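Local atomic coordinates of stage III sporulation protein AF (Bacillus subtilis, PDB entry 6DCS), a protein that forms part of a channel essential for sporulation, represented here by its ring-building-motif domain without the preceding membrane part. Residues S10-I15 and G46-S51; R40-A45 and S59-P64; K93-I98 and V115-G120. All coordinates share one frame; numbering follows the deposited sequence.

Contact 1. Residues S10-I15 and G46-S51; sequences SQRAYI and GEKVDS. With SO4 (sulfate ion), chain C; SO4 (sulfate ion), chain D.
The carbonyl oxygen of Glu47 receives NH1 of Arg12 at 2.6 Å, in a hydrogen bond that is weak because its N-H...O angle is only 115°. The arginine chain crosses to the loop to make it, and a bend at chi3 (-83°) turns the guanidinium toward this carbonyl. The Lys48 ammonium lies at the guanidinium's edge, near its plane; the nearby Glu47 carboxylate and a bound sulfate would probably ease the like charges. Next to this polar part, Val49 works with both branches: CG1 meets Ile15 CG2 at 3.7 Å, while CG2 lies 3.9 Å from Arg12 CG. The loop is shaped from its far end, where the Asp54 carboxylate accepts the backbone N-H groups of Asp50 and Ser51. A second sulfate, probably from the crystallisation liquor like the first, takes the Glu47 N-H through O2 (3.1 Å, 153°). The first sulfate accepts the backbone N-H of Arg12 through O4 at 3.0 Å, although the place of that oxygen is less sure. With Ser10 as the N-cap residue of helix 11-30, this arrangement is typical of an anion settled at a helix N-terminus.

Contact 2. Residues R40-A45 and S59-P64; sequences RIKLTA and SVYMAP
Tyr61 and Arg40 meet as cation and ring on the antiparallel beta hairpin of strands 37-45 and 55-63, the hairpin of the αββαβ ring-building-motif fold. Arg40 lays its NE over one face of the phenol ring, 3.7 Å above the plane and displaced toward the rim. The guanidinium is tilted by 54° against the ring, so this is an off-centre cation-pi contact and not a flat stack; CZ of Arg40 lies 4.6 Å from the centroid of the Tyr61 ring. With CG of Arg40 set beside its own backbone N (chi1 -77°) and the chain bent at chi3, the arginine folds back over its neighbour, while its CB packs on CD1 of the ring. Lys42 comes to the far end of the same tyrosine, its CE close to CE1.

Behind these side chains stands the backbone pairing that sets their register. Lys42 and Ser59 form a hydrogen-bonded pair, with Lys42 N giving to Ser59 O at 2.9 Å, and Ser59 N returning a bond to Lys42 O. Tyr61 N binds Arg40 O at 3.0 Å, which carries the pairing one step further along. Ile41 and Val60, the non-hydrogen-bonded pair between, turn to the other face of the sheet, where helix 11-30 packs on Ile41 through Lys24, and helix 81-106 reaches Val60 through Leu102 and Trp106. His116 of strand 113-116 stacks on the ring face of Tyr61 opposite Arg40. The phenol hydroxyl accepts a hydrogen bond from Lys42 NZ, 3.0 Å from Tyr61 OH.

Contact 3. Residues K93-I98 and V115-G120; sequences KEAKQI and VHMEGG
In the beta-alpha-beta crossover that carries the chain from strand 55-63 through helix 81-106 to strand 113-116, Ala95 and Ile98 of the helix pack against Val115 and Met117. The side chains that meet are all apolar, and no hydrogen bond spans the two segments. Ile98 divides its side chain between two partners. Its CD1 touches Met117 SD at 3.9 Å, the two chains crossing at about a right angle, whereas CG2 faces Val115 CG1 at 4.2 Å. One helical turn earlier, Ala95 offers only a methyl, and its CB rests 4.2 Å from Met117 CG. A bend at chi2 (-35°) sets the methionine sulphur where it meets the isoleucine, and chi3 then turns only CE. Val115 CG1 also approaches the backbone oxygen of the alanine, with 4.2 Å between it and Ala95 O. Met62 of strand 55-63 touches both Ile98 and Met117, and Tyr36 joins them from the loop before strand 37-45, so the contact lies where helix 81-106 covers the edge strand 113-116 and its neighbour in the sheet.

In the fold
The three contacts illustrate how chemistry follows position within one αββαβ fold. Contact 3 is buried and purely apolar, joining helix 81-106 to the edge strand. Contact 2 is a surface contact although it lies near the centre of the chain; it presents charged and aromatic side chains on one sheet face and relies on backbone hydrogen bonds. Contact 1 lies farthest out, where the first turn of helix 11-30 meets the hairpin loop with one weak hydrogen bond, a small valine-isoleucine touch and bound sulfate. Contacts 1 and 2 share the hairpin and adjoin at Ala45 and Gly46. Contacts 2 and 3 touch directly: Val60 O lies 2.6 Å from His116 N, a probable hydrogen bond between parallel neighbouring strands.

Contact 1. Residues S10-I15 and G46-S51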
loop_
_atom_site.group_PDB
_atom_site.type_symbol
_atom_site.label_atom_id
_atom_site.label_comp_id
_atom_site.label_asym_id
_atom_site.label_seq_id
_atom_site.Cartn_x
_atom_site.Cartn_y
_atom_site.Cartn_z
ATOM N N SER A 10 19.980 9.936 -10.702
ATOM C CA SER A 10 20.278 8.533 -10.436
ATOM C C SER A 10 19.600 7.641 -11.473
ATOM O O SER A 10 18.366 7.458 -11.468
ATOM C CB SER A 10 19.834 8.155 -9.035
ATOM O OG SER A 10 20.548 7.036 -8.565
ATOM N N GLN A 11 20.420 7.091 -12.369
ATOM C CA GLN A 11 20.001 5.970 -13.194
ATOM C C GLN A 11 19.211 4.974 -12.371
ATOM O O GLN A 11 18.057 4.655 -12.677
ATOM C CB GLN A 11 21.217 5.272 -13.785
ATOM C CG GLN A 11 20.834 4.053 -14.557
ATOM C CD GLN A 11 20.700 4.393 -16.024
ATOM O OE1 GLN A 11 19.645 4.197 -16.636
ATOM N NE2 GLN A 11 21.787 4.918 -16.602
ATOM N N ARG A 12 19.838 4.467 -11.316
ATOM C CA ARG A 12 19.188 3.446 -10.514
ATOM C C ARG A 12 17.829 3.925 -10.033
ATOM O O ARG A 12 16.858 3.171 -10.065
ATOM C CB ARG A 12 20.077 3.059 -9.340
ATOM C CG ARG A 12 20.926 1.827 -9.579
ATOM C CD ARG A 12 21.646 1.449 -8.288
ATOM N NE ARG A 12 22.884 2.210 -8.081
ATOM C CZ ARG A 12 24.102 1.678 -8.120
ATOM N NH1 ARG A 12 24.230 0.383 -8.355
ATOM N NH2 ARG A 12 25.181 2.436 -7.919
ATOM N N ALA A 13 17.726 5.191 -9.631
ATOM C CA ALA A 13 16.426 5.677 -9.184
ATOM C C ALA A 13 15.445 5.781 -10.339
ATOM O O ALA A 13 14.267 5.442 -10.186
ATOM C CB ALA A 13 16.561 7.024 -8.501
ATOM N N TYR A 14 15.910 6.250 -11.504
ATOM C CA TYR A 14 15.046 6.344 -12.677
ATOM C C TYR A 14 14.339 5.021 -12.943
ATOM O O TYR A 14 13.107 4.964 -13.092
ATOM C CB TYR A 14 15.864 6.743 -13.907
ATOM C CG TYR A 14 15.245 6.220 -15.190
ATOM C CD1 TYR A 14 14.087 6.789 -15.691
ATOM C CD2 TYR A 14 15.810 5.151 -15.874
ATOM C CE1 TYR A 14 13.515 6.319 -16.825
ATOM C CE2 TYR A 14 15.257 4.679 -17.010
ATOM C CZ TYR A 14 14.085 5.259 -17.499
ATOM O OH TYR A 14 13.466 4.794 -18.662
ATOM N N ILE A 15 15.129 3.953 -13.050
ATOM C CA ILE A 15 14.582 2.634 -13.311
ATOM C C ILE A 15 13.539 2.301 -12.271
ATOM O O ILE A 15 12.419 1.867 -12.599
ATOM C CB ILE A 15 15.713 1.600 -13.324
ATOM C CG1 ILE A 15 16.530 1.765 -14.599
ATOM C CG2 ILE A 15 15.170 0.204 -13.169
ATOM C CD1 ILE A 15 17.891 1.134 -14.481
ATOM N N GLY A 46 18.131 -2.024 -3.263
ATOM C CA GLY A 46 19.519 -2.073 -2.818
ATOM C C GLY A 46 20.494 -1.797 -3.938
ATOM O O GLY A 46 20.174 -1.100 -4.909
ATOM N N GLU A 47 21.702 -2.360 -3.812
ATOM C CA GLU A 47 22.805 -1.919 -4.664
ATOM C C GLU A 47 22.456 -2.009 -6.137
ATOM O O GLU A 47 22.688 -1.054 -6.884
ATOM C CB GLU A 47 24.091 -2.701 -4.383
ATOM C CG GLU A 47 25.295 -2.069 -5.112
ATOM C CD GLU A 47 26.279 -1.450 -4.139
ATOM O OE1 GLU A 47 25.812 -1.138 -3.033
ATOM O OE2 GLU A 47 27.475 -1.237 -4.463
ATOM N N LYS A 48 21.893 -3.128 -6.579
ATOM C CA LYS A 48 21.575 -3.291 -7.990
ATOM C C LYS A 48 20.071 -3.244 -8.217
ATOM O O LYS A 48 19.279 -3.598 -7.334
ATOM C CB LYS A 48 22.191 -4.574 -8.536
ATOM C CG LYS A 48 23.693 -4.764 -8.142
ATOM C CD LYS A 48 24.697 -4.099 -9.112
ATOM C CE LYS A 48 24.828 -2.595 -8.842
ATOM N NZ LYS A 48 25.228 -1.825 -10.072
ATOM N N VAL A 49 19.706 -2.709 -9.382
ATOM C CA VAL A 49 18.342 -2.415 -9.778
ATOM C C VAL A 49 18.218 -2.761 -11.254
ATOM O O VAL A 49 18.371 -1.890 -12.120
ATOM C CB VAL A 49 17.981 -0.940 -9.533
ATOM C CG1 VAL A 49 16.522 -0.680 -9.886
ATOM C CG2 VAL A 49 18.246 -0.535 -8.094
ATOM N N ASP A 50 17.933 -4.037 -11.546
ATOM C CA ASP A 50 17.895 -4.565 -12.905
ATOM C C ASP A 50 16.556 -5.198 -13.284
ATOM O O ASP A 50 16.319 -5.424 -14.479
ATOM C CB ASP A 50 19.013 -5.608 -13.105
ATOM C CG ASP A 50 20.312 -5.003 -13.614
ATOM O OD1 ASP A 50 20.613 -3.844 -13.264
ATOM O OD2 ASP A 50 21.034 -5.695 -14.367
ATOM N N SER A 51 15.682 -5.499 -12.326
ATOM C CA SER A 51 14.364 -6.032 -12.658
ATOM C C SER A 51 13.452 -5.845 -11.456
ATOM O O SER A 51 13.835 -5.238 -10.450
ATOM C CB SER A 51 14.438 -7.514 -13.024
ATOM O OG SER A 51 14.684 -8.271 -11.848
HETATM S S SO4 C . 23.460 5.984 -10.180
HETATM O O1 SO4 C . 24.096 7.040 -9.353
HETATM O O2 SO4 C . 23.767 4.648 -9.661
HETATM O O3 SO4 C . 23.847 6.124 -11.602
HETATM O O4 SO4 C . 22.009 6.089 -10.053
HETATM S S SO4 D . 21.769 -5.508 -1.997
HETATM O O1 SO4 D . 23.237 -5.560 -1.890
HETATM O O2 SO4 D . 21.306 -4.237 -1.420
HETATM O O3 SO4 D . 21.145 -6.627 -1.265
HETATM O O4 SO4 D . 21.380 -5.595 -3.418
#

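Contact 2. Residues R40-A45 and S59-P64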
loop_
_atom_site.group_PDB
_atom_site.type_symbol
_atom_site.label_atom_id
_atom_site.label_comp_id
_atom_site.label_asym_id
_atom_site.label_seq_id
_atom_site.Cartn_x
_atom_site.Cartn_y
_atom_site.Cartn_z
ATOM N N ARG A 40 -0.325 6.762 -1.928
ATOM C CA ARG A 40 1.122 6.676 -1.986
ATOM C C ARG A 40 1.542 5.231 -2.239
ATOM O O ARG A 40 0.890 4.284 -1.792
ATOM C CB ARG A 40 1.753 7.207 -0.689
ATOM C CG ARG A 40 1.786 8.744 -0.546
ATOM C CD ARG A 40 2.167 9.183 0.892
ATOM N NE ARG A 40 1.254 8.616 1.888
ATOM C CZ ARG A 40 -0.020 8.988 2.061
ATOM N NH1 ARG A 40 -0.536 9.976 1.336
ATOM N NH2 ARG A 40 -0.776 8.391 2.985
ATOM N N ILE A 41 2.639 5.074 -2.977
ATOM C CA ILE A 41 3.339 3.805 -3.132
ATOM C C ILE A 41 4.821 4.100 -2.983
ATOM O O ILE A 41 5.348 4.952 -3.702
ATOM C CB ILE A 41 3.052 3.164 -4.506
ATOM C CG1 ILE A 41 1.574 2.833 -4.655
ATOM C CG2 ILE A 41 3.827 1.872 -4.701
ATOM C CD1 ILE A 41 1.198 2.198 -6.011
ATOM N N LYS A 42 5.495 3.405 -2.057
ATOM C CA LYS A 42 6.914 3.651 -1.749
ATOM C C LYS A 42 7.727 2.372 -1.998
ATOM O O LYS A 42 7.563 1.375 -1.275
ATOM C CB LYS A 42 7.106 4.102 -0.291
ATOM C CG LYS A 42 6.476 5.448 0.143
ATOM C CD LYS A 42 7.107 5.982 1.454
ATOM C CE LYS A 42 6.184 5.900 2.689
ATOM N NZ LYS A 42 6.865 5.475 3.979
ATOM N N LEU A 43 8.645 2.392 -2.966
ATOM C CA LEU A 43 9.544 1.254 -3.128
ATOM C C LEU A 43 10.922 1.514 -2.494
ATOM O O LEU A 43 11.379 2.656 -2.354
ATOM C CB LEU A 43 9.700 0.879 -4.607
ATOM C CG LEU A 43 8.566 0.098 -5.326
ATOM C CD1 LEU A 43 7.312 0.905 -5.440
ATOM C CD2 LEU A 43 9.000 -0.211 -6.719
ATOM N N THR A 44 11.562 0.434 -2.062
ATOM C CA THR A 44 12.966 0.457 -1.687
ATOM C C THR A 44 13.709 -0.605 -2.491
ATOM O O THR A 44 13.139 -1.627 -2.897
ATOM C CB THR A 44 13.197 0.236 -0.167
ATOM O OG1 THR A 44 13.198 -1.158 0.157
ATOM C CG2 THR A 44 12.152 0.955 0.694
ATOM N N ALA A 45 14.984 -0.324 -2.760
ATOM C CA ALA A 45 15.845 -1.268 -3.460
ATOM C C ALA A 45 17.283 -1.025 -3.023
ATOM O O ALA A 45 17.607 0.032 -2.476
ATOM C CB ALA A 45 15.698 -1.156 -4.982
ATOM N N SER A 59 5.513 -0.227 0.079
ATOM C CA SER A 59 4.490 0.292 0.970
ATOM C C SER A 59 3.331 0.890 0.175
ATOM O O SER A 59 3.544 1.638 -0.787
ATOM C CB SER A 59 5.089 1.328 1.899
ATOM O OG SER A 59 5.649 0.655 3.003
ATOM N N VAL A 60 2.104 0.570 0.591
ATOM C CA VAL A 60 0.901 1.055 -0.079
ATOM C C VAL A 60 -0.041 1.731 0.910
ATOM O O VAL A 60 -0.393 1.152 1.942
ATOM C CB VAL A 60 0.153 -0.067 -0.807
ATOM C CG1 VAL A 60 -0.897 0.550 -1.701
ATOM C CG2 VAL A 60 1.127 -0.926 -1.602
ATOM N N TYR A 61 -0.477 2.935 0.568
ATOM C CA TYR A 61 -1.355 3.731 1.410
ATOM C C TYR A 61 -2.690 3.827 0.692
ATOM O O TYR A 61 -2.757 4.367 -0.418
ATOM C CB TYR A 61 -0.731 5.110 1.681
ATOM C CG TYR A 61 0.567 5.039 2.505
ATOM C CD1 TYR A 61 1.780 4.701 1.911
ATOM C CD2 TYR A 61 0.567 5.283 3.871
ATOM C CE1 TYR A 61 2.958 4.608 2.660
ATOM C CE2 TYR A 61 1.722 5.192 4.614
ATOM C CZ TYR A 61 2.926 4.856 4.016
ATOM O OH TYR A 61 4.087 4.773 4.799
ATOM N N MET A 62 -3.735 3.260 1.304
ATOM C CA MET A 62 -5.033 3.080 0.663
ATOM C C MET A 62 -5.976 4.183 1.103
ATOM O O MET A 62 -6.028 4.517 2.288
ATOM C CB MET A 62 -5.626 1.719 1.012
ATOM C CG MET A 62 -5.007 0.558 0.231
ATOM S SD MET A 62 -4.609 0.894 -1.495
ATOM C CE MET A 62 -6.240 0.777 -2.249
ATOM N N ALA A 63 -6.699 4.703 0.196
ATOM C CA ALA A 63 -7.441 5.941 0.383
ATOM C C ALA A 63 -8.910 5.670 0.684
ATOM O O ALA A 63 -9.452 4.638 0.281
ATOM C CB ALA A 63 -7.334 6.815 -0.867
ATOM N N PRO A 64 -9.575 6.603 1.376
ATOM C CA PRO A 64 -10.997 6.386 1.709
ATOM C C PRO A 64 -11.916 6.327 0.493
ATOM O O PRO A 64 -12.795 5.459 0.438
ATOM C CB PRO A 64 -11.324 7.586 2.609
ATOM C CG PRO A 64 -10.332 8.640 2.205
ATOM C CD PRO A 64 -9.073 7.882 1.911
#

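Contact 3. Residues K93-I98 and V115-G120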
loop_
_atom_site.group_PDB
_atom_site.type_symbol
_atom_site.label_atom_id
_atom_site.label_comp_id
_atom_site.label_asym_id
_atom_site.label_seq_id
_atom_site.Cartn_x
_atom_site.Cartn_y
_atom_site.Cartn_z
ATOM N N LYS A 93 -8.741 -7.732 8.747
ATOM C CA LYS A 93 -9.072 -8.668 7.683
ATOM C C LYS A 93 -9.250 -7.929 6.354
ATOM O O LYS A 93 -8.861 -8.427 5.300
ATOM C CB LYS A 93 -10.326 -9.454 8.117
ATOM C CG LYS A 93 -11.217 -9.919 7.027
ATOM C CD LYS A 93 -10.697 -11.228 6.412
ATOM C CE LYS A 93 -11.716 -11.614 5.410
ATOM N NZ LYS A 93 -12.007 -10.503 4.492
ATOM N N GLU A 94 -9.794 -6.714 6.393
ATOM C CA GLU A 94 -9.759 -5.849 5.217
ATOM C C GLU A 94 -8.325 -5.612 4.772
ATOM O O GLU A 94 -7.963 -5.909 3.630
ATOM C CB GLU A 94 -10.484 -4.523 5.503
ATOM C CG GLU A 94 -10.345 -3.519 4.382
ATOM C CD GLU A 94 -11.311 -3.770 3.219
ATOM O OE1 GLU A 94 -12.354 -3.068 3.124
ATOM O OE2 GLU A 94 -11.029 -4.685 2.407
ATOM N N ALA A 95 -7.473 -5.127 5.677
ATOM C CA ALA A 95 -6.084 -4.835 5.327
ATOM C C ALA A 95 -5.431 -6.021 4.621
ATOM O O ALA A 95 -4.853 -5.871 3.534
ATOM C CB ALA A 95 -5.291 -4.455 6.583
ATOM N N LYS A 96 -5.550 -7.212 5.210
ATOM C CA LYS A 96 -4.928 -8.385 4.626
ATOM C C LYS A 96 -5.521 -8.708 3.249
ATOM O O LYS A 96 -4.875 -9.371 2.434
ATOM C CB LYS A 96 -5.083 -9.564 5.584
ATOM C CG LYS A 96 -4.064 -10.660 5.401
ATOM C CD LYS A 96 -3.906 -11.453 6.705
ATOM C CE LYS A 96 -2.608 -11.101 7.482
ATOM N NZ LYS A 96 -2.883 -11.235 8.946
ATOM N N GLN A 97 -6.732 -8.254 2.949
ATOM C CA GLN A 97 -7.271 -8.610 1.638
ATOM C C GLN A 97 -6.721 -7.735 0.524
ATOM O O GLN A 97 -6.405 -8.258 -0.549
ATOM C CB GLN A 97 -8.797 -8.554 1.626
ATOM C CG GLN A 97 -9.419 -9.072 0.303
ATOM C CD GLN A 97 -10.555 -8.186 -0.237
ATOM O OE1 GLN A 97 -10.664 -6.995 0.099
ATOM N NE2 GLN A 97 -11.447 -8.792 -1.029
ATOM N N ILE A 98 -6.613 -6.421 0.740
ATOM C CA ILE A 98 -5.851 -5.573 -0.184
ATOM C C ILE A 98 -4.429 -6.107 -0.387
ATOM O O ILE A 98 -3.913 -6.099 -1.506
ATOM C CB ILE A 98 -5.818 -4.124 0.315
ATOM C CG1 ILE A 98 -7.237 -3.612 0.473
ATOM C CG2 ILE A 98 -5.067 -3.259 -0.671
ATOM C CD1 ILE A 98 -7.338 -2.573 1.578
ATOM N N VAL A 115 0.734 -2.835 3.714
ATOM C CA VAL A 115 -0.467 -2.090 3.356
ATOM C C VAL A 115 -0.796 -1.186 4.530
ATOM O O VAL A 115 -1.109 -1.676 5.622
ATOM C CB VAL A 115 -1.648 -3.020 3.023
ATOM C CG1 VAL A 115 -2.915 -2.204 2.779
ATOM C CG2 VAL A 115 -1.330 -3.888 1.840
ATOM N N HIS A 116 -0.730 0.127 4.314
ATOM C CA HIS A 116 -1.121 1.103 5.328
ATOM C C HIS A 116 -2.535 1.598 5.037
ATOM O O HIS A 116 -2.835 2.062 3.930
ATOM C CB HIS A 116 -0.128 2.268 5.397
ATOM C CG HIS A 116 1.222 1.887 5.930
ATOM N ND1 HIS A 116 1.463 1.682 7.273
ATOM C CD2 HIS A 116 2.395 1.644 5.300
ATOM C CE1 HIS A 116 2.726 1.335 7.447
ATOM N NE2 HIS A 116 3.317 1.308 6.266
ATOM N N MET A 117 -3.400 1.492 6.034
ATOM C CA MET A 117 -4.835 1.660 5.847
ATOM C C MET A 117 -5.277 3.041 6.326
ATOM O O MET A 117 -6.029 3.189 7.287
ATOM C CB MET A 117 -5.587 0.561 6.591
ATOM C CG MET A 117 -6.312 -0.442 5.708
ATOM S SD MET A 117 -7.012 0.266 4.212
ATOM C CE MET A 117 -8.020 1.592 4.903
ATOM N N GLU A 118 -4.803 4.071 5.640
ATOM C CA GLU A 118 -5.161 5.406 6.088
ATOM C C GLU A 118 -6.582 5.730 5.634
ATOM O O GLU A 118 -7.088 5.177 4.650
ATOM C CB GLU A 118 -4.146 6.443 5.598
ATOM C CG GLU A 118 -3.210 7.018 6.715
ATOM C CD GLU A 118 -3.931 7.687 7.910
ATOM O OE1 GLU A 118 -5.130 7.419 8.170
ATOM O OE2 GLU A 118 -3.276 8.504 8.600
ATOM N N GLY A 119 -7.239 6.611 6.385
ATOM C CA GLY A 119 -8.687 6.574 6.406
ATOM C C GLY A 119 -9.186 5.402 7.220
ATOM O O GLY A 119 -10.295 4.904 6.977
ATOM N N GLY A 120 -8.368 4.938 8.162
ATOM C CA GLY A 120 -8.680 3.799 9.008
ATOM C C GLY A 120 -7.587 3.646 10.042
ATOM O O GLY A 120 -6.779 4.554 10.239
#